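Local coordinates for secreted effector protein SopD (Salmonella typhimurium, PDB 5CPC) that acts as a secreted virulence effector that alters host cell physiology, working with SopB in membrane fission and macropinosome formation during invasion and contributing to replication in macrophages, at residues N79-F84 with L146-C151; Q109-V114 with I119-I124; I218-F223 with N275-D280; V241-M246 with F287-L292. All blocks are in the same frame, centred on the assembly; numbering follows the deposited sequence.

Contact 1: residues N79-F84 with L146-C151; sequences NKIYAF and LFLQIC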
loop_
_atom_site.group_PDB
_atom_site.type_symbol
_atom_site.label_atom_id
_atom_site.label_comp_id
_atom_site.label_asym_id
_atom_site.label_seq_id
_atom_site.Cartn_x
_atom_site.Cartn_y
_atom_site.Cartn_z
ATOM N N ASN A 79 -5.524 -3.057 12.273
ATOM C CA ASN A 79 -4.976 -4.297 12.897
ATOM C C ASN A 79 -5.846 -5.556 12.795
ATOM O O ASN A 79 -5.339 -6.692 12.896
ATOM C CB ASN A 79 -4.595 -4.071 14.385
ATOM C CG ASN A 79 -3.359 -3.143 14.544
ATOM O OD1 ASN A 79 -2.298 -3.414 14.005
ATOM N ND2 ASN A 79 -3.531 -2.050 15.244
ATOM N N LYS A 80 -7.148 -5.376 12.586
ATOM C CA LYS A 80 -8.007 -6.558 12.407
ATOM C C LYS A 80 -7.527 -7.416 11.291
ATOM O O LYS A 80 -7.553 -8.615 11.434
ATOM C CB LYS A 80 -9.469 -6.208 12.181
ATOM C CG LYS A 80 -10.177 -5.724 13.446
ATOM C CD LYS A 80 -11.665 -5.414 13.176
ATOM C CE LYS A 80 -12.270 -4.683 14.358
ATOM N NZ LYS A 80 -13.765 -4.558 14.168
ATOM N N ILE A 81 -6.984 -6.801 10.226
ATOM C CA ILE A 81 -6.655 -7.526 9.044
ATOM C C ILE A 81 -5.523 -8.491 9.343
ATOM O O ILE A 81 -5.654 -9.709 9.093
ATOM C CB ILE A 81 -6.331 -6.603 7.781
ATOM C CG1 ILE A 81 -7.405 -5.532 7.448
ATOM C CG2 ILE A 81 -5.947 -7.455 6.596
ATOM C CD1 ILE A 81 -8.876 -5.930 7.464
ATOM N N TYR A 82 -4.398 -7.990 9.864
ATOM C CA TYR A 82 -3.346 -8.923 10.298
ATOM C C TYR A 82 -3.850 -9.876 11.432
ATOM O O TYR A 82 -3.541 -11.064 11.397
ATOM C CB TYR A 82 -2.025 -8.207 10.713
ATOM C CG TYR A 82 -0.968 -9.146 11.188
ATOM C CD1 TYR A 82 -0.434 -9.008 12.484
ATOM C CD2 TYR A 82 -0.515 -10.205 10.382
ATOM C CE1 TYR A 82 0.571 -9.891 12.969
ATOM C CE2 TYR A 82 0.512 -11.136 10.861
ATOM C CZ TYR A 82 1.032 -10.942 12.166
ATOM O OH TYR A 82 1.974 -11.781 12.691
ATOM N N ALA A 83 -4.652 -9.392 12.365
ATOM C CA ALA A 83 -5.173 -10.309 13.490
ATOM C C ALA A 83 -5.989 -11.497 12.920
ATOM O O ALA A 83 -5.840 -12.693 13.329
ATOM C CB ALA A 83 -6.022 -9.535 14.457
ATOM N N PHE A 84 -6.802 -11.177 11.916
ATOM C CA PHE A 84 -7.566 -12.234 11.219
ATOM C C PHE A 84 -6.632 -13.272 10.592
ATOM O O PHE A 84 -6.927 -14.477 10.597
ATOM C CB PHE A 84 -8.550 -11.617 10.216
ATOM C CG PHE A 84 -9.560 -12.610 9.644
ATOM C CD1 PHE A 84 -10.499 -13.212 10.449
ATOM C CD2 PHE A 84 -9.528 -12.945 8.281
ATOM C CE1 PHE A 84 -11.418 -14.134 9.938
ATOM C CE2 PHE A 84 -10.462 -13.875 7.738
ATOM C CZ PHE A 84 -11.402 -14.472 8.569
ATOM N N LEU A 146 -4.590 -6.412 -3.053
ATOM C CA LEU A 146 -3.334 -5.760 -2.731
ATOM C C LEU A 146 -3.397 -4.808 -1.504
ATOM O O LEU A 146 -2.444 -4.733 -0.711
ATOM C CB LEU A 146 -2.751 -5.024 -3.962
ATOM C CG LEU A 146 -1.497 -4.203 -3.700
ATOM C CD1 LEU A 146 -0.364 -5.168 -3.397
ATOM C CD2 LEU A 146 -1.083 -3.320 -4.920
ATOM N N PHE A 147 -4.471 -4.028 -1.427
ATOM C CA PHE A 147 -4.714 -3.025 -0.350
ATOM C C PHE A 147 -4.696 -3.770 0.961
ATOM O O PHE A 147 -4.150 -3.301 1.953
ATOM C CB PHE A 147 -6.119 -2.415 -0.551
ATOM C CG PHE A 147 -6.566 -1.453 0.533
ATOM C CD1 PHE A 147 -6.209 -0.134 0.493
ATOM C CD2 PHE A 147 -7.376 -1.892 1.591
ATOM C CE1 PHE A 147 -6.610 0.736 1.493
ATOM C CE2 PHE A 147 -7.772 -1.040 2.582
ATOM C CZ PHE A 147 -7.406 0.280 2.534
ATOM N N LEU A 148 -5.301 -4.944 0.944
ATOM C CA LEU A 148 -5.490 -5.710 2.161
ATOM C C LEU A 148 -4.133 -6.301 2.587
ATOM O O LEU A 148 -3.875 -6.481 3.773
ATOM C CB LEU A 148 -6.485 -6.833 1.860
ATOM C CG LEU A 148 -7.785 -6.952 2.651
ATOM C CD1 LEU A 148 -8.334 -5.690 3.492
ATOM C CD2 LEU A 148 -8.892 -7.584 1.759
ATOM N N GLN A 149 -3.301 -6.633 1.605
ATOM C CA GLN A 149 -1.976 -7.239 1.840
ATOM C C GLN A 149 -1.091 -6.210 2.520
ATOM O O GLN A 149 -0.322 -6.564 3.431
ATOM C CB GLN A 149 -1.275 -7.721 0.573
ATOM C CG GLN A 149 -1.848 -8.987 -0.086
ATOM C CD GLN A 149 -1.044 -9.333 -1.336
ATOM O OE1 GLN A 149 0.087 -9.830 -1.246
ATOM N NE2 GLN A 149 -1.582 -9.003 -2.489
ATOM N N ILE A 150 -1.264 -4.953 2.122
ATOM C CA ILE A 150 -0.477 -3.876 2.691
ATOM C C ILE A 150 -0.983 -3.648 4.110
ATOM O O ILE A 150 -0.189 -3.354 4.995
ATOM C CB ILE A 150 -0.599 -2.582 1.842
ATOM C CG1 ILE A 150 0.077 -2.794 0.461
ATOM C CG2 ILE A 150 -0.041 -1.315 2.567
ATOM C CD1 ILE A 150 -0.539 -1.907 -0.652
ATOM N N CYS A 151 -2.298 -3.733 4.288
ATOM C CA CYS A 151 -2.913 -3.676 5.605
ATOM C C CYS A 151 -2.291 -4.722 6.521
ATOM O O CYS A 151 -1.949 -4.368 7.616
ATOM C CB CYS A 151 -4.462 -3.802 5.547
ATOM S SG CYS A 151 -5.252 -2.249 4.982
HETATM O O HOH W 1 -3.380 -5.340 9.928
#
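Ile-81 of helix 76-90 lodges against Leu-148 and Cys-151, two residues three apart on helix 141-160, and buries more surface here than either partner. Its two branches divide the work. CG1 leads the longer branch, lying 3.9 Å from CB of Cys-151, while its end, CD1, comes within 4.0 Å of CD1 of Leu-148, the two side chains crossing at about a right angle. The shorter branch is thrown anti to the backbone N (CG1 itself at chi1 -52°), which carries CG2 down to the other helix's backbone, 3.6 Å from the carbonyl O of Leu-148. Cys-151 meets the isoleucine with CB as its nearest atom rather than with SG, which stands anti to the carbonyl carbon (chi1 -76°). CA of Ile-81 and CA of Cys-151 are 6.4 Å apart. Leu-148 reaches the contact with one methyl, and its side chain also meets Phe-110 of the neighbouring sheet. Beside this apolar patch a single water joins the two backbones. It accepts from N of Tyr-82 at 2.8 Å and donates to O of Cys-151 at 2.9 Å, serving a backbone N-H and a carbonyl at once. Farther along, Tyr-82 OH is hydrogen-bonded to Trp-160 of helix 141-160, and Leu-253 of helix 248-256 packs on Cys-151 from outside the pair. The arrangement is a buried helix-helix interface, apolar at its centre with a water bridge at its flank, between two helices of the SopD fold, which is richer in helix than in strand.

Contact 2: residues Q109-V114 with I119-I124; sequences QFLLMV and ISQSNI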
loop_
_atom_site.group_PDB
_atom_site.type_symbol
_atom_site.label_atom_id
_atom_site.label_comp_id
_atom_site.label_asym_id
_atom_site.label_seq_id
_atom_site.Cartn_x
_atom_site.Cartn_y
_atom_site.Cartn_z
ATOM N N GLN A 109 -17.154 -1.713 3.654
ATOM C CA GLN A 109 -16.930 -2.512 4.828
ATOM C C GLN A 109 -16.244 -3.777 4.387
ATOM O O GLN A 109 -16.658 -4.409 3.414
ATOM C CB GLN A 109 -18.230 -2.860 5.530
ATOM C CG GLN A 109 -18.936 -1.649 6.130
ATOM C CD GLN A 109 -19.278 -1.863 7.554
ATOM O OE1 GLN A 109 -20.314 -2.451 7.876
ATOM N NE2 GLN A 109 -18.420 -1.407 8.427
ATOM N N PHE A 110 -15.157 -4.109 5.069
ATOM C CA PHE A 110 -14.528 -5.422 4.934
ATOM C C PHE A 110 -15.179 -6.283 5.965
ATOM O O PHE A 110 -15.389 -5.839 7.087
ATOM C CB PHE A 110 -13.000 -5.380 5.104
ATOM C CG PHE A 110 -12.310 -4.581 4.049
ATOM C CD1 PHE A 110 -12.045 -5.130 2.775
ATOM C CD2 PHE A 110 -11.948 -3.263 4.292
ATOM C CE1 PHE A 110 -11.400 -4.372 1.768
ATOM C CE2 PHE A 110 -11.281 -2.489 3.311
ATOM C CZ PHE A 110 -10.999 -3.026 2.044
ATOM N N LEU A 111 -15.541 -7.498 5.559
ATOM C CA LEU A 111 -16.214 -8.458 6.410
ATOM C C LEU A 111 -15.295 -9.624 6.650
ATOM O O LEU A 111 -14.910 -10.296 5.726
ATOM C CB LEU A 111 -17.488 -8.964 5.724
ATOM C CG LEU A 111 -18.526 -7.957 5.226
ATOM C CD1 LEU A 111 -19.714 -8.692 4.571
ATOM C CD2 LEU A 111 -19.040 -7.093 6.358
ATOM N N LEU A 112 -14.943 -9.868 7.900
ATOM C CA LEU A 112 -14.065 -10.975 8.242
ATOM C C LEU A 112 -14.988 -12.163 8.390
ATOM O O LEU A 112 -15.875 -12.125 9.237
ATOM C CB LEU A 112 -13.316 -10.694 9.557
ATOM C CG LEU A 112 -12.128 -9.699 9.540
ATOM C CD1 LEU A 112 -12.486 -8.375 8.863
ATOM C CD2 LEU A 112 -11.545 -9.486 11.004
ATOM N N MET A 113 -14.761 -13.192 7.564
ATOM C CA MET A 113 -15.680 -14.351 7.394
ATOM C C MET A 113 -14.990 -15.637 7.720
ATOM O O MET A 113 -13.923 -15.938 7.149
ATOM C CB MET A 113 -16.150 -14.475 5.942
ATOM C CG MET A 113 -16.593 -13.196 5.346
ATOM S SD MET A 113 -18.373 -13.064 5.479
ATOM C CE MET A 113 -18.924 -14.087 4.108
ATOM N N VAL A 114 -15.615 -16.383 8.615
ATOM C CA VAL A 114 -15.161 -17.705 9.009
ATOM C C VAL A 114 -16.261 -18.635 8.482
ATOM O O VAL A 114 -17.250 -18.925 9.170
ATOM C CB VAL A 114 -14.986 -17.787 10.538
ATOM C CG1 VAL A 114 -14.683 -19.203 10.987
ATOM C CG2 VAL A 114 -13.849 -16.813 11.013
ATOM N N ILE A 119 -17.562 -12.488 11.617
ATOM C CA ILE A 119 -17.035 -12.486 12.947
ATOM C C ILE A 119 -16.783 -11.031 13.391
ATOM O O ILE A 119 -16.847 -10.734 14.557
ATOM C CB ILE A 119 -15.801 -13.482 12.947
ATOM C CG1 ILE A 119 -16.023 -14.631 13.927
ATOM C CG2 ILE A 119 -14.409 -12.816 12.879
ATOM C CD1 ILE A 119 -14.756 -15.497 14.189
ATOM N N SER A 120 -16.552 -10.122 12.437
ATOM C CA SER A 120 -16.209 -8.713 12.719
ATOM C C SER A 120 -16.193 -7.960 11.397
ATOM O O SER A 120 -16.121 -8.596 10.326
ATOM C CB SER A 120 -14.807 -8.624 13.377
ATOM O OG SER A 120 -14.550 -7.342 13.924
ATOM N N GLN A 121 -16.248 -6.628 11.458
ATOM C CA GLN A 121 -16.193 -5.794 10.253
ATOM C C GLN A 121 -15.321 -4.574 10.478
ATOM O O GLN A 121 -15.078 -4.196 11.635
ATOM C CB GLN A 121 -17.558 -5.284 9.912
ATOM C CG GLN A 121 -18.665 -6.288 10.162
ATOM C CD GLN A 121 -19.973 -5.857 9.547
ATOM O OE1 GLN A 121 -20.991 -6.489 9.751
ATOM N NE2 GLN A 121 -19.940 -4.783 8.768
ATOM N N SER A 122 -14.872 -3.940 9.393
ATOM C CA SER A 122 -14.259 -2.624 9.520
ATOM C C SER A 122 -14.585 -1.694 8.372
ATOM O O SER A 122 -14.536 -2.122 7.208
ATOM C CB SER A 122 -12.762 -2.789 9.723
ATOM O OG SER A 122 -12.533 -3.339 11.024
ATOM N N ASN A 123 -14.983 -0.457 8.706
ATOM C CA ASN A 123 -15.182 0.600 7.716
ATOM C C ASN A 123 -13.798 0.856 7.147
ATOM O O ASN A 123 -12.783 0.873 7.889
ATOM C CB ASN A 123 -15.615 1.961 8.304
ATOM C CG ASN A 123 -16.962 1.948 8.917
ATOM O OD1 ASN A 123 -17.878 1.237 8.481
ATOM N ND2 ASN A 123 -17.116 2.747 9.966
ATOM N N ILE A 124 -13.763 1.086 5.847
ATOM C CA ILE A 124 -12.512 1.400 5.148
ATOM C C ILE A 124 -12.000 2.808 5.506
ATOM O O ILE A 124 -10.804 3.064 5.528
ATOM C CB ILE A 124 -12.687 1.241 3.601
ATOM C CG1 ILE A 124 -11.393 1.634 2.874
ATOM C CG2 ILE A 124 -13.920 2.040 3.116
ATOM C CD1 ILE A 124 -11.030 0.762 1.696
#
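Phe-110 and Ile-124 form the apolar centre at one end of the strand pair, where Ile-124 opens helix 124-127 just past the second strand; CE2 of the ring lies 3.6 Å from CD1 of Ile-124, which comes to the ring edge near its plane. The isoleucine sends CG1 anti to its own N (chi1 177°), extending CD1 to that edge. Leu-148 of helix 141-160 also packs on the ring. Toward the other end Leu-112 rests its CB near CG2 of Ile-119, and Val-114 CG2 meets Ile-119 CD1 at 3.6 Å.

Between these groups the backbones are joined by reciprocal bonds, Phe-110 N to Ser-122 O and Ser-122 N to Phe-110 O, both 3.0 Å and fairly straight; Leu-112 N also bonds Ser-120 O, and Ile-119 N bonds Leu-112 O at 2.9 Å. On the opposite face Leu-111 lies alongside Gln-121, its CD2 3.5 Å from NE2. The outer polar edge is Gln-109, its chain bent at chi2, with its amide turned 39° against that of Asn-123, NE2 to OD1 2.7 Å; Asn-123 ND2 is held by Asp-126, and Ser-120 OG by Lys-80. The arrangement is an antiparallel beta hairpin, whose strands 109-114 and 117-123 are the second and third of a three-stranded sheet.

Contact 3: residues I218-F223 with N275-D280; sequences INAGNF and NQDYND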
loop_
_atom_site.group_PDB
_atom_site.type_symbol
_atom_site.label_atom_id
_atom_site.label_comp_id
_atom_site.label_asym_id
_atom_site.label_seq_id
_atom_site.Cartn_x
_atom_site.Cartn_y
_atom_site.Cartn_z
ATOM N N ILE A 218 -0.719 13.850 -13.813
ATOM C CA ILE A 218 -0.425 12.556 -13.162
ATOM C C ILE A 218 0.560 12.678 -12.026
ATOM O O ILE A 218 0.980 11.654 -11.492
ATOM C CB ILE A 218 0.106 11.456 -14.133
ATOM C CG1 ILE A 218 1.461 11.884 -14.737
ATOM C CG2 ILE A 218 -0.952 11.172 -15.161
ATOM C CD1 ILE A 218 2.194 10.820 -15.609
ATOM N N ASN A 219 0.974 13.913 -11.708
ATOM C CA ASN A 219 1.967 14.182 -10.658
ATOM C C ASN A 219 1.757 15.606 -10.123
ATOM O O ASN A 219 2.697 16.391 -9.948
ATOM C CB ASN A 219 3.397 13.977 -11.186
ATOM C CG ASN A 219 4.483 14.222 -10.136
ATOM O OD1 ASN A 219 4.237 14.121 -8.933
ATOM N ND2 ASN A 219 5.697 14.587 -10.605
ATOM N N ALA A 220 0.503 15.940 -9.872
ATOM C CA ALA A 220 0.163 17.140 -9.102
ATOM C C ALA A 220 0.487 18.458 -9.843
ATOM O O ALA A 220 0.889 19.445 -9.204
ATOM C CB ALA A 220 0.821 17.092 -7.677
ATOM N N GLY A 221 0.302 18.487 -11.173
ATOM C CA GLY A 221 0.519 19.719 -11.949
ATOM C C GLY A 221 1.964 20.185 -12.166
ATOM O O GLY A 221 2.227 21.272 -12.765
ATOM N N ASN A 222 2.912 19.368 -11.709
ATOM C CA ASN A 222 4.358 19.569 -11.988
ATOM C C ASN A 222 4.775 18.686 -13.168
ATOM O O ASN A 222 4.123 17.655 -13.406
ATOM C CB ASN A 222 5.151 19.181 -10.727
ATOM C CG ASN A 222 4.461 19.653 -9.481
ATOM O OD1 ASN A 222 4.158 20.830 -9.379
ATOM N ND2 ASN A 222 4.145 18.735 -8.554
ATOM N N PHE A 223 5.813 19.070 -13.909
ATOM C CA PHE A 223 6.502 18.079 -14.738
ATOM C C PHE A 223 7.935 17.948 -14.229
ATOM O O PHE A 223 8.734 18.829 -14.458
ATOM C CB PHE A 223 6.470 18.357 -16.269
ATOM C CG PHE A 223 7.189 17.280 -17.090
ATOM C CD1 PHE A 223 6.596 16.055 -17.312
ATOM C CD2 PHE A 223 8.511 17.454 -17.516
ATOM C CE1 PHE A 223 7.261 15.043 -17.974
ATOM C CE2 PHE A 223 9.210 16.438 -18.222
ATOM C CZ PHE A 223 8.559 15.226 -18.457
ATOM N N ASN A 275 -6.825 11.203 -5.306
ATOM C CA ASN A 275 -8.082 11.171 -6.056
ATOM C C ASN A 275 -8.142 12.024 -7.305
ATOM O O ASN A 275 -8.552 11.519 -8.369
ATOM C CB ASN A 275 -9.307 11.417 -5.173
ATOM C CG ASN A 275 -9.585 10.237 -4.273
ATOM O OD1 ASN A 275 -9.151 9.122 -4.552
ATOM N ND2 ASN A 275 -10.276 10.476 -3.182
ATOM N N GLN A 276 -7.704 13.273 -7.172
ATOM C CA GLN A 276 -7.816 14.253 -8.231
ATOM C C GLN A 276 -6.945 13.850 -9.428
ATOM O O GLN A 276 -7.411 13.787 -10.564
ATOM C CB GLN A 276 -7.437 15.633 -7.693
ATOM C CG GLN A 276 -7.387 16.737 -8.766
ATOM C CD GLN A 276 -8.773 17.116 -9.323
ATOM O OE1 GLN A 276 -9.802 16.972 -8.637
ATOM N NE2 GLN A 276 -8.797 17.614 -10.568
ATOM N N ASP A 277 -5.684 13.521 -9.162
ATOM C CA ASP A 277 -4.785 13.036 -10.189
ATOM C C ASP A 277 -5.314 11.797 -10.883
ATOM O O ASP A 277 -5.264 11.651 -12.128
ATOM C CB ASP A 277 -3.501 12.648 -9.544
ATOM C CG ASP A 277 -2.611 13.837 -9.202
ATOM O OD1 ASP A 277 -3.111 14.926 -8.828
ATOM O OD2 ASP A 277 -1.368 13.635 -9.277
ATOM N N TYR A 278 -5.804 10.882 -10.075
ATOM C CA TYR A 278 -6.392 9.659 -10.587
ATOM C C TYR A 278 -7.538 9.958 -11.551
ATOM O O TYR A 278 -7.663 9.340 -12.617
ATOM C CB TYR A 278 -6.903 8.824 -9.403
ATOM C CG TYR A 278 -7.318 7.412 -9.729
ATOM C CD1 TYR A 278 -6.372 6.439 -9.991
ATOM C CD2 TYR A 278 -8.665 7.037 -9.701
ATOM C CE1 TYR A 278 -6.727 5.112 -10.281
ATOM C CE2 TYR A 278 -9.047 5.723 -9.956
ATOM C CZ TYR A 278 -8.059 4.761 -10.245
ATOM O OH TYR A 278 -8.395 3.447 -10.476
ATOM N N ASN A 279 -8.403 10.864 -11.146
ATOM C CA ASN A 279 -9.579 11.203 -11.960
ATOM C C ASN A 279 -9.180 11.972 -13.225
ATOM O O ASN A 279 -9.739 11.727 -14.305
ATOM C CB ASN A 279 -10.643 11.960 -11.124
ATOM C CG ASN A 279 -11.309 11.057 -10.053
ATOM O OD1 ASN A 279 -11.611 9.885 -10.309
ATOM N ND2 ASN A 279 -11.482 11.588 -8.851
ATOM N N ASP A 280 -8.195 12.872 -13.093
ATOM C CA ASP A 280 -7.693 13.624 -14.255
ATOM C C ASP A 280 -7.134 12.635 -15.226
ATOM O O ASP A 280 -7.396 12.732 -16.420
ATOM C CB ASP A 280 -6.583 14.622 -13.873
ATOM C CG ASP A 280 -7.119 15.884 -13.189
ATOM O OD1 ASP A 280 -8.330 16.172 -13.357
ATOM O OD2 ASP A 280 -6.338 16.588 -12.489
#
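A type I' beta turn, running from Asn-219 to Asn-222 in the loop after helix 209-215, is met here by an aspartate on the side of helix 264-283. The contact is small and centres on one carboxylate. Asp-277 points toward the turn, with CG anti to its carbonyl carbon (chi1 -78°), and its OD2 approaches the backbone at the entry to the turn, where the chain passes from Ile-218 to Ala-220. The N-H of Ala-220 is the donor: N lies 3.0 Å from OD2, but the bond is bent, 132° at the hydrogen, and weak. Asn-219 N sits 3.4 Å from OD2 of Asp-277 at an angle too poor for a hydrogen bond. The carbonyl carbon C of Ile-218 is 3.5 Å from OD2 of Asp-277. The stronger partner of OD2 is Lys-231, with which it forms a salt bridge, so that one carboxylate oxygen brings together a lysine, the turn and the helix; the lysine would be expected to favour the charged form of the acid. Within the turn the closing bond from Asn-222 N to Asn-219 O is long and weak, and the positive phi values of its two central residues, Ala-220 and Gly-221, are those of this turn type. Gln-228 also bonds ND2 of Asn-219 and O of Asn-222. The second carboxylate oxygen, OD1 of Asp-277, stays 3.9 Å from Ala-220 N.

Contact 4: residues V241-M246 with F287-L292; sequences VAFSMM and FIDVIL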
loop_
_atom_site.group_PDB
_atom_site.type_symbol
_atom_site.label_atom_id
_atom_site.label_comp_id
_atom_site.label_asym_id
_atom_site.label_seq_id
_atom_site.Cartn_x
_atom_site.Cartn_y
_atom_site.Cartn_z
ATOM N N VAL A 241 0.677 -2.286 -25.238
ATOM C CA VAL A 241 1.064 -1.921 -23.870
ATOM C C VAL A 241 -0.081 -1.138 -23.244
ATOM O O VAL A 241 -0.556 -0.157 -23.813
ATOM C CB VAL A 241 2.288 -1.015 -23.843
ATOM C CG1 VAL A 241 2.791 -0.862 -22.401
ATOM C CG2 VAL A 241 3.366 -1.566 -24.788
ATOM N N ALA A 242 -0.507 -1.568 -22.071
ATOM C CA ALA A 242 -1.632 -0.981 -21.412
ATOM C C ALA A 242 -1.102 -0.266 -20.161
ATOM O O ALA A 242 -0.434 -0.889 -19.334
ATOM C CB ALA A 242 -2.626 -2.130 -21.006
ATOM N N PHE A 243 -1.385 1.023 -20.032
ATOM C CA PHE A 243 -1.034 1.806 -18.839
ATOM C C PHE A 243 -2.172 1.899 -17.891
ATOM O O PHE A 243 -3.326 1.677 -18.299
ATOM C CB PHE A 243 -0.614 3.205 -19.263
ATOM C CG PHE A 243 0.590 3.190 -20.132
ATOM C CD1 PHE A 243 1.849 3.119 -19.572
ATOM C CD2 PHE A 243 0.471 3.201 -21.523
ATOM C CE1 PHE A 243 2.991 2.997 -20.361
ATOM C CE2 PHE A 243 1.646 3.165 -22.342
ATOM C CZ PHE A 243 2.884 3.038 -21.758
ATOM N N SER A 244 -1.804 2.208 -16.632
ATOM C CA SER A 244 -2.680 2.316 -15.453
ATOM C C SER A 244 -2.101 3.258 -14.489
ATOM O O SER A 244 -0.907 3.443 -14.461
ATOM C CB SER A 244 -2.632 0.997 -14.648
ATOM O OG SER A 244 -3.437 0.172 -15.392
ATOM N N MET A 245 -2.948 3.771 -13.622
ATOM C CA MET A 245 -2.471 4.470 -12.464
ATOM C C MET A 245 -2.725 3.723 -11.130
ATOM O O MET A 245 -3.751 3.108 -10.941
ATOM C CB MET A 245 -3.051 5.864 -12.396
ATOM C CG MET A 245 -2.349 6.706 -11.293
ATOM S SD MET A 245 -2.813 8.448 -11.222
ATOM C CE MET A 245 -4.397 8.279 -12.003
ATOM N N MET A 246 -1.770 3.813 -10.224
ATOM C CA MET A 246 -1.899 3.235 -8.919
ATOM C C MET A 246 -3.179 3.848 -8.274
ATOM O O MET A 246 -3.343 5.080 -8.226
ATOM C CB MET A 246 -0.681 3.594 -8.070
ATOM C CG MET A 246 -0.680 2.818 -6.741
ATOM S SD MET A 246 0.710 3.126 -5.662
ATOM C CE MET A 246 1.807 1.863 -6.315
ATOM N N PHE A 287 -5.230 10.673 -24.258
ATOM C CA PHE A 287 -4.158 11.634 -24.668
ATOM C C PHE A 287 -2.908 11.257 -23.943
ATOM O O PHE A 287 -1.826 11.117 -24.548
ATOM C CB PHE A 287 -4.546 13.107 -24.359
ATOM C CG PHE A 287 -5.771 13.566 -25.142
ATOM C CD1 PHE A 287 -5.714 13.703 -26.518
ATOM C CD2 PHE A 287 -6.992 13.785 -24.504
ATOM C CE1 PHE A 287 -6.880 14.048 -27.256
ATOM C CE2 PHE A 287 -8.178 14.129 -25.226
ATOM C CZ PHE A 287 -8.126 14.262 -26.579
ATOM N N ILE A 288 -3.061 11.029 -22.635
ATOM C CA ILE A 288 -1.919 10.662 -21.771
ATOM C C ILE A 288 -1.263 9.333 -22.176
ATOM O O ILE A 288 -0.031 9.217 -22.276
ATOM C CB ILE A 288 -2.334 10.722 -20.286
ATOM C CG1 ILE A 288 -2.536 12.194 -19.949
ATOM C CG2 ILE A 288 -1.236 10.174 -19.411
ATOM C CD1 ILE A 288 -3.057 12.466 -18.582
ATOM N N ASP A 289 -2.073 8.344 -22.515
ATOM C CA ASP A 289 -1.462 7.020 -22.885
ATOM C C ASP A 289 -0.631 7.100 -24.142
ATOM O O ASP A 289 0.461 6.511 -24.221
ATOM C CB ASP A 289 -2.572 5.918 -22.949
ATOM C CG ASP A 289 -3.073 5.527 -21.524
ATOM O OD1 ASP A 289 -2.556 6.085 -20.530
ATOM O OD2 ASP A 289 -3.973 4.666 -21.382
ATOM N N VAL A 290 -1.079 7.887 -25.116
ATOM C CA VAL A 290 -0.267 8.100 -26.335
ATOM C C VAL A 290 1.114 8.553 -25.927
ATOM O O VAL A 290 2.129 8.078 -26.434
ATOM C CB VAL A 290 -0.946 9.184 -27.306
ATOM C CG1 VAL A 290 -0.062 9.549 -28.463
ATOM C CG2 VAL A 290 -2.213 8.658 -27.845
ATOM N N ILE A 291 1.180 9.493 -25.007
ATOM C CA ILE A 291 2.473 10.025 -24.593
ATOM C C ILE A 291 3.310 9.067 -23.718
ATOM O O ILE A 291 4.517 8.942 -23.863
ATOM C CB ILE A 291 2.235 11.368 -23.745
ATOM C CG1 ILE A 291 1.503 12.431 -24.586
ATOM C CG2 ILE A 291 3.579 11.894 -23.281
ATOM C CD1 ILE A 291 0.865 13.563 -23.778
ATOM N N LEU A 292 2.667 8.409 -22.769
ATOM C CA LEU A 292 3.296 7.334 -22.002
ATOM C C LEU A 292 3.877 6.305 -22.925
ATOM O O LEU A 292 5.021 5.865 -22.749
ATOM C CB LEU A 292 2.226 6.680 -21.041
ATOM C CG LEU A 292 1.729 7.647 -19.956
ATOM C CD1 LEU A 292 0.692 6.998 -19.061
ATOM C CD2 LEU A 292 2.858 8.260 -19.088
HETATM O O HOH W 2 -3.390 2.191 -22.054
#
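The ring of Phe-243 presents one face to helix 285-298, and CB of Leu-292 sits on it almost exactly over the centre, 3.6 Å from the centroid and 4° off the ring normal. This is a CH-pi contact of a methylene on a phenyl face, and CB is nearly equidistant from the ring carbons. The rest of the leucine runs back over the ring's root, bringing CD1 to 4.0 Å from CG of Phe-243, so that the two side chains run antiparallel, one over the other. At the far end of the ring CZ reaches the helix backbone, 3.6 Å from C of Leu-292. CB of Phe-243 points to the helix, and with CG anti to the carbonyl carbon (chi1 -62°) the ring lies against Leu-292.

Asp-289, one helical turn before Leu-292, lies at the phenylalanine's base, OD1 being 3.7 Å from CB of Phe-243. Its other oxygen, OD2, accepts from a water at 2.6 Å, and that water accepts from N of Phe-243 at 3.1 Å, linking carboxylate and strand backbone. The carboxylate is held from both its oxygens: OD2 makes a salt bridge with Lys-285 and OD1 a hydrogen bond with Tyr-281. Through Phe-243 the hairpin of strands 232-237 and 240-245 packs on helix 285-298, with Tyr-281 of helix 264-283 and Ile-232 and Tyr-234 of the partner strand packing around it.

From the N terminus, the chain leaves helix 76-90 and returns to it at helix 141-160, where contact 1 closes the loop. Contact 2, the hairpin 109-114 with 119-124, is nested inside that loop and touches contact 1: Lys-80 NZ probably bonds both Gln-121 O and Ser-120 OG, tying helix to sheet. The chain then leaves for a second region, with about 28 Å between the centres of contacts 1 and 3. There contacts 3 and 4 cross, their segments alternating, and touch where Met-245 packs on Tyr-278 and Ile-218 on Ile-288. Together they join the turn at 218-223, the hairpin ending at 245 and the successive helices 264-283 and 285-298.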